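Local coordinates for N-acetyl-beta-D glucosaminidase (Rhizomucor miehei CAU432, PDB 4ZM6), which probably hydrolyses terminal beta-linked N-acetylglucosamine as a family 3 glycoside hydrolase and binds acetyl-CoA in a GCN5-related region that is probably a glucosamine N-acetyltransferase, at residues Pro483-Val497 with Ser521-Ala533. Numbering follows the deposited sequence.
Sequences PYDQMCFPQVDTYLV and SRLPISIPNVDDA
The ring of Tyr484 meets Ile525, Ser526 and Pro528. Ser526 O lies at the ring edge, close to its plane, 3.4 Å from Tyr484 CE1. The Tyr484 and Ile525 side chains cross at about a right angle, with Ile525 CG2 beside CE1 of Tyr484, and Pro528 CD approaches the ring obliquely. The Tyr495 ring has Gln486 CB over the centre of one face. At its edge Ile527 CD1 sits 4.1 Å from Tyr495 CE2.

Ile527 supplies two apolar branches. Its CG1 is anti to the carbonyl carbon (chi1 -60°), and the extended chain carries CD1 up to Tyr495 CE2 and Pro483 O. The same Pro483 O accepts a 2.7 Å hydrogen bond from Tyr495 OH, whose donor stands well above the carbonyl plane. The bond links Pro483, at the start of the segment, to strand 494-497, beside the CD1 of Ile527. Ile527 CG2 packs against the backbone of the 3-10 segment 485-488.

Met487 CE reaches Pro528 CG at 3.7 Å. Val530 CG2 lies 3.7 Å from Gln486 CG, and Pro490 lies side by side with Asn529. The type II turn from Ile527 to Val530 thus fits over the 3-10 segment. No hydrogen bond joins the two segments, so the contact rests mainly on apolar packing. Leu523 CD2 extends it to Val497 CG2 at 4.2 Å.

Tyr484 OH is hydrogen-bonded to Asn138. Met100 of helix 99-105 touches Pro483 and Ile525. Strand 494-497 lies between strand 475-479, which runs parallel to it, and the antiparallel strand 373-377, the outermost within this chain. This mixed sheet, with helices 459-471 and 503-513, is consistent with the second, alpha/beta sandwich domain of family 3 hydrolases. The 521-533 loop packs against the connection between strands 475-479 and 494-497, away from the acetyl-CoA site.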
loop_
_atom_site.group_PDB
_atom_site.type_symbol
_atom_site.label_atom_id
_atom_site.label_comp_id
_atom_site.label_asym_id
_atom_site.label_seq_id
_atom_site.Cartn_x
_atom_site.Cartn_y
_atom_site.Cartn_z
ATOM N N PRO A 483 4.737 24.266 15.952
ATOM C CA PRO A 483 5.305 25.036 14.842
ATOM C C PRO A 483 4.316 25.908 14.063
ATOM O O PRO A 483 4.725 26.627 13.147
ATOM C CB PRO A 483 5.860 23.945 13.925
ATOM C CG PRO A 483 4.944 22.798 14.145
ATOM C CD PRO A 483 4.639 22.832 15.617
ATOM N N TYR A 484 3.037 25.861 14.426
ATOM C CA TYR A 484 1.993 26.548 13.655
ATOM C C TYR A 484 1.927 28.067 13.900
ATOM O O TYR A 484 1.263 28.784 13.149
ATOM C CB TYR A 484 0.619 25.936 13.953
ATOM C CG TYR A 484 0.503 24.426 13.764
ATOM C CD1 TYR A 484 0.432 23.857 12.493
ATOM C CD2 TYR A 484 0.421 23.577 14.865
ATOM C CE1 TYR A 484 0.308 22.489 12.325
ATOM C CE2 TYR A 484 0.297 22.208 14.711
ATOM C CZ TYR A 484 0.240 21.665 13.438
ATOM O OH TYR A 484 0.112 20.295 13.293
ATOM N N ASP A 485 2.627 28.557 14.922
ATOM C CA ASP A 485 2.461 29.937 15.398
ATOM C C ASP A 485 2.477 31.013 14.301
ATOM O O ASP A 485 1.778 32.023 14.429
ATOM C CB ASP A 485 3.518 30.269 16.463
ATOM C CG ASP A 485 3.315 29.495 17.760
ATOM O OD1 ASP A 485 2.307 28.771 17.885
ATOM O OD2 ASP A 485 4.167 29.610 18.667
ATOM N N GLN A 486 3.256 30.807 13.233
ATOM C CA GLN A 486 3.373 31.816 12.171
ATOM C C GLN A 486 2.077 32.015 11.399
ATOM O O GLN A 486 1.911 33.033 10.722
ATOM C CB GLN A 486 4.512 31.496 11.198
ATOM C CG GLN A 486 4.673 32.546 10.101
ATOM C CD GLN A 486 5.954 32.417 9.302
ATOM O OE1 GLN A 486 6.611 33.416 9.019
ATOM N NE2 GLN A 486 6.306 31.195 8.918
ATOM N N MET A 487 1.155 31.062 11.503
ATOM C CA MET A 487 -0.176 31.239 10.928
ATOM C C MET A 487 -0.837 32.531 11.427
ATOM O O MET A 487 -1.643 33.127 10.713
ATOM C CB MET A 487 -1.062 30.027 11.236
ATOM C CG MET A 487 -1.558 29.962 12.672
ATOM S SD MET A 487 -2.261 28.360 13.079
ATOM C CE MET A 487 -3.762 28.387 12.097
ATOM N N CYS A 488 -0.490 32.951 12.646
ATOM C CA CYS A 488 -0.994 34.195 13.245
ATOM C C CYS A 488 -0.247 35.474 12.813
ATOM O O CYS A 488 -0.714 36.580 13.081
ATOM C CB CYS A 488 -0.963 34.083 14.774
ATOM S SG CYS A 488 -1.922 32.692 15.424
ATOM N N PHE A 489 0.907 35.328 12.163
ATOM C CA PHE A 489 1.669 36.482 11.669
ATOM C C PHE A 489 2.479 36.146 10.405
ATOM O O PHE A 489 3.708 36.095 10.442
ATOM C CB PHE A 489 2.571 37.049 12.780
ATOM C CG PHE A 489 3.207 35.997 13.660
ATOM C CD1 PHE A 489 4.404 35.387 13.301
ATOM C CD2 PHE A 489 2.613 35.630 14.862
ATOM C CE1 PHE A 489 4.987 34.427 14.118
ATOM C CE2 PHE A 489 3.192 34.670 15.677
ATOM C CZ PHE A 489 4.381 34.065 15.304
ATOM N N PRO A 490 1.789 35.925 9.272
ATOM C CA PRO A 490 2.497 35.557 8.035
ATOM C C PRO A 490 3.385 36.662 7.445
ATOM O O PRO A 490 4.193 36.382 6.568
ATOM C CB PRO A 490 1.362 35.210 7.055
ATOM C CG PRO A 490 0.119 35.116 7.874
ATOM C CD PRO A 490 0.329 35.976 9.076
ATOM N N GLN A 491 3.228 37.898 7.917
ATOM C CA GLN A 491 4.066 39.018 7.468
ATOM C C GLN A 491 5.524 38.800 7.881
ATOM O O GLN A 491 6.445 39.262 7.198
ATOM C CB GLN A 491 3.603 40.375 8.040
ATOM C CG GLN A 491 2.141 40.499 8.475
ATOM C CD GLN A 491 1.895 40.089 9.930
ATOM O OE1 GLN A 491 2.717 40.346 10.819
ATOM N NE2 GLN A 491 0.749 39.464 10.179
ATOM N N VAL A 492 5.720 38.113 9.008
ATOM C CA VAL A 492 7.050 37.875 9.559
ATOM C C VAL A 492 7.907 37.169 8.521
ATOM O O VAL A 492 7.580 36.071 8.086
ATOM C CB VAL A 492 6.993 37.046 10.860
ATOM C CG1 VAL A 492 8.387 36.609 11.292
ATOM C CG2 VAL A 492 6.332 37.854 11.966
ATOM N N ASP A 493 8.996 37.825 8.131
ATOM C CA ASP A 493 9.858 37.360 7.046
ATOM C C ASP A 493 10.806 36.252 7.474
ATOM O O ASP A 493 11.274 35.478 6.633
ATOM C CB ASP A 493 10.679 38.528 6.487
ATOM C CG ASP A 493 9.833 39.527 5.714
ATOM O OD1 ASP A 493 8.897 39.099 5.004
ATOM O OD2 ASP A 493 10.113 40.744 5.809
ATOM N N THR A 494 11.093 36.164 8.769
ATOM C CA THR A 494 12.114 35.233 9.245
ATOM C C THR A 494 11.635 34.493 10.504
ATOM O O THR A 494 11.502 35.079 11.578
ATOM C CB THR A 494 13.494 35.938 9.384
ATOM O OG1 THR A 494 14.233 35.395 10.484
ATOM C CG2 THR A 494 13.328 37.447 9.554
ATOM N N TYR A 495 11.377 33.196 10.330
ATOM C CA TYR A 495 10.704 32.357 11.319
ATOM C C TYR A 495 11.295 30.947 11.294
ATOM O O TYR A 495 11.587 30.410 10.221
ATOM C CB TYR A 495 9.208 32.311 10.992
ATOM C CG TYR A 495 8.365 31.372 11.838
ATOM C CD1 TYR A 495 8.014 31.699 13.141
ATOM C CD2 TYR A 495 7.888 30.171 11.315
ATOM C CE1 TYR A 495 7.237 30.847 13.909
ATOM C CE2 TYR A 495 7.109 29.315 12.072
ATOM C CZ TYR A 495 6.787 29.659 13.366
ATOM O OH TYR A 495 6.009 28.816 14.118
ATOM N N LEU A 496 11.477 30.363 12.476
ATOM C CA LEU A 496 11.992 28.995 12.604
ATOM C C LEU A 496 11.258 28.255 13.714
ATOM O O LEU A 496 10.543 28.863 14.502
ATOM C CB LEU A 496 13.505 28.984 12.873
ATOM C CG LEU A 496 14.008 29.463 14.244
ATOM C CD1 LEU A 496 15.295 28.747 14.628
ATOM C CD2 LEU A 496 14.209 30.971 14.276
ATOM N N VAL A 497 11.440 26.942 13.773
ATOM C CA VAL A 497 10.719 26.107 14.728
ATOM C C VAL A 497 11.647 25.052 15.328
ATOM O O VAL A 497 12.528 24.529 14.643
ATOM C CB VAL A 497 9.485 25.441 14.076
ATOM C CG1 VAL A 497 8.459 26.499 13.694
ATOM C CG2 VAL A 497 9.875 24.613 12.854
ATOM N N SER A 521 16.249 19.196 8.622
ATOM C CA SER A 521 14.865 18.772 8.818
ATOM C C SER A 521 13.905 19.401 7.822
ATOM O O SER A 521 14.218 20.401 7.186
ATOM C CB SER A 521 14.416 19.150 10.228
ATOM O OG SER A 521 14.689 20.519 10.488
ATOM N N ARG A 522 12.725 18.801 7.709
ATOM C CA ARG A 522 11.662 19.301 6.843
ATOM C C ARG A 522 10.384 19.347 7.673
ATOM O O ARG A 522 10.080 18.389 8.387
ATOM C CB ARG A 522 11.482 18.378 5.629
ATOM N N LEU A 523 9.649 20.457 7.602
ATOM C CA LEU A 523 8.390 20.583 8.337
ATOM C C LEU A 523 7.583 19.297 8.187
ATOM O O LEU A 523 7.298 18.895 7.065
ATOM C CB LEU A 523 7.548 21.745 7.798
ATOM C CG LEU A 523 7.710 23.134 8.406
ATOM C CD1 LEU A 523 6.891 24.149 7.622
ATOM C CD2 LEU A 523 7.278 23.126 9.863
ATOM N N PRO A 524 7.212 18.651 9.312
ATOM C CA PRO A 524 6.312 17.502 9.263
ATOM C C PRO A 524 4.839 17.914 9.333
ATOM O O PRO A 524 3.988 17.116 9.718
ATOM C CB PRO A 524 6.722 16.699 10.500
ATOM C CG PRO A 524 7.204 17.721 11.465
ATOM C CD PRO A 524 7.691 18.907 10.682
ATOM N N ILE A 525 4.551 19.134 8.889
ATOM C CA ILE A 525 3.303 19.819 9.188
ATOM C C ILE A 525 3.043 20.856 8.096
ATOM O O ILE A 525 3.980 21.316 7.434
ATOM C CB ILE A 525 3.426 20.511 10.573
ATOM C CG1 ILE A 525 2.377 19.985 11.534
ATOM C CG2 ILE A 525 3.348 22.038 10.499
ATOM C CD1 ILE A 525 2.552 18.536 11.914
ATOM N N SER A 526 1.779 21.222 7.908
ATOM C CA SER A 526 1.426 22.381 7.086
ATOM C C SER A 526 1.126 23.543 8.011
ATOM O O SER A 526 0.415 23.376 9.006
ATOM C CB SER A 526 0.203 22.101 6.209
ATOM O OG SER A 526 0.579 21.814 4.873
ATOM N N ILE A 527 1.671 24.713 7.696
ATOM C CA ILE A 527 1.321 25.919 8.426
ATOM C C ILE A 527 0.322 26.678 7.568
ATOM O O ILE A 527 0.652 27.066 6.454
ATOM C CB ILE A 527 2.550 26.782 8.735
ATOM C CG1 ILE A 527 3.538 25.978 9.586
ATOM C CG2 ILE A 527 2.135 28.045 9.479
ATOM C CD1 ILE A 527 4.856 26.676 9.830
ATOM N N PRO A 528 -0.915 26.861 8.067
ATOM C CA PRO A 528 -1.904 27.625 7.307
ATOM C C PRO A 528 -1.455 29.058 7.052
ATOM O O PRO A 528 -0.751 29.638 7.878
ATOM C CB PRO A 528 -3.134 27.617 8.221
ATOM C CG PRO A 528 -2.965 26.422 9.087
ATOM C CD PRO A 528 -1.491 26.306 9.308
ATOM N N ASN A 529 -1.847 29.604 5.903
ATOM C CA ASN A 529 -1.505 30.978 5.506
ATOM C C ASN A 529 -0.015 31.229 5.243
ATOM O O ASN A 529 0.377 32.366 4.985
ATOM C CB ASN A 529 -2.028 31.991 6.538
ATOM C CG ASN A 529 -3.490 31.766 6.891
ATOM O OD1 ASN A 529 -3.853 31.645 8.072
ATOM N ND2 ASN A 529 -4.337 31.702 5.864
ATOM N N VAL A 530 0.802 30.176 5.296
ATOM C CA VAL A 530 2.228 30.266 4.988
ATOM C C VAL A 530 2.577 29.193 3.953
ATOM O O VAL A 530 2.824 28.036 4.306
ATOM C CB VAL A 530 3.102 30.064 6.241
ATOM C CG1 VAL A 530 4.570 30.285 5.903
ATOM C CG2 VAL A 530 2.662 30.991 7.363
ATOM N N ASP A 531 2.595 29.589 2.681
ATOM C CA ASP A 531 2.759 28.653 1.562
ATOM C C ASP A 531 4.141 28.696 0.905
ATOM O O ASP A 531 4.473 27.814 0.111
ATOM C CB ASP A 531 1.675 28.915 0.512
ATOM C CG ASP A 531 0.287 28.557 1.014
ATOM O OD1 ASP A 531 0.017 27.349 1.191
ATOM O OD2 ASP A 531 -0.527 29.481 1.239
ATOM N N ASP A 532 4.943 29.704 1.241
ATOM C CA ASP A 532 6.285 29.844 0.667
ATOM C C ASP A 532 7.363 29.257 1.589
ATOM O O ASP A 532 8.467 29.803 1.697
ATOM C CB ASP A 532 6.586 31.314 0.301
ATOM C CG ASP A 532 6.408 32.276 1.472
ATOM O OD1 ASP A 532 5.306 32.313 2.063
ATOM O OD2 ASP A 532 7.369 33.007 1.786
ATOM N N ALA A 533 7.045 28.130 2.230
ATOM C CA ALA A 533 8.005 27.415 3.070
ATOM C C ALA A 533 9.272 27.101 2.266
ATOM O O ALA A 533 9.188 26.794 1.079
ATOM C CB ALA A 533 7.375 26.137 3.613
#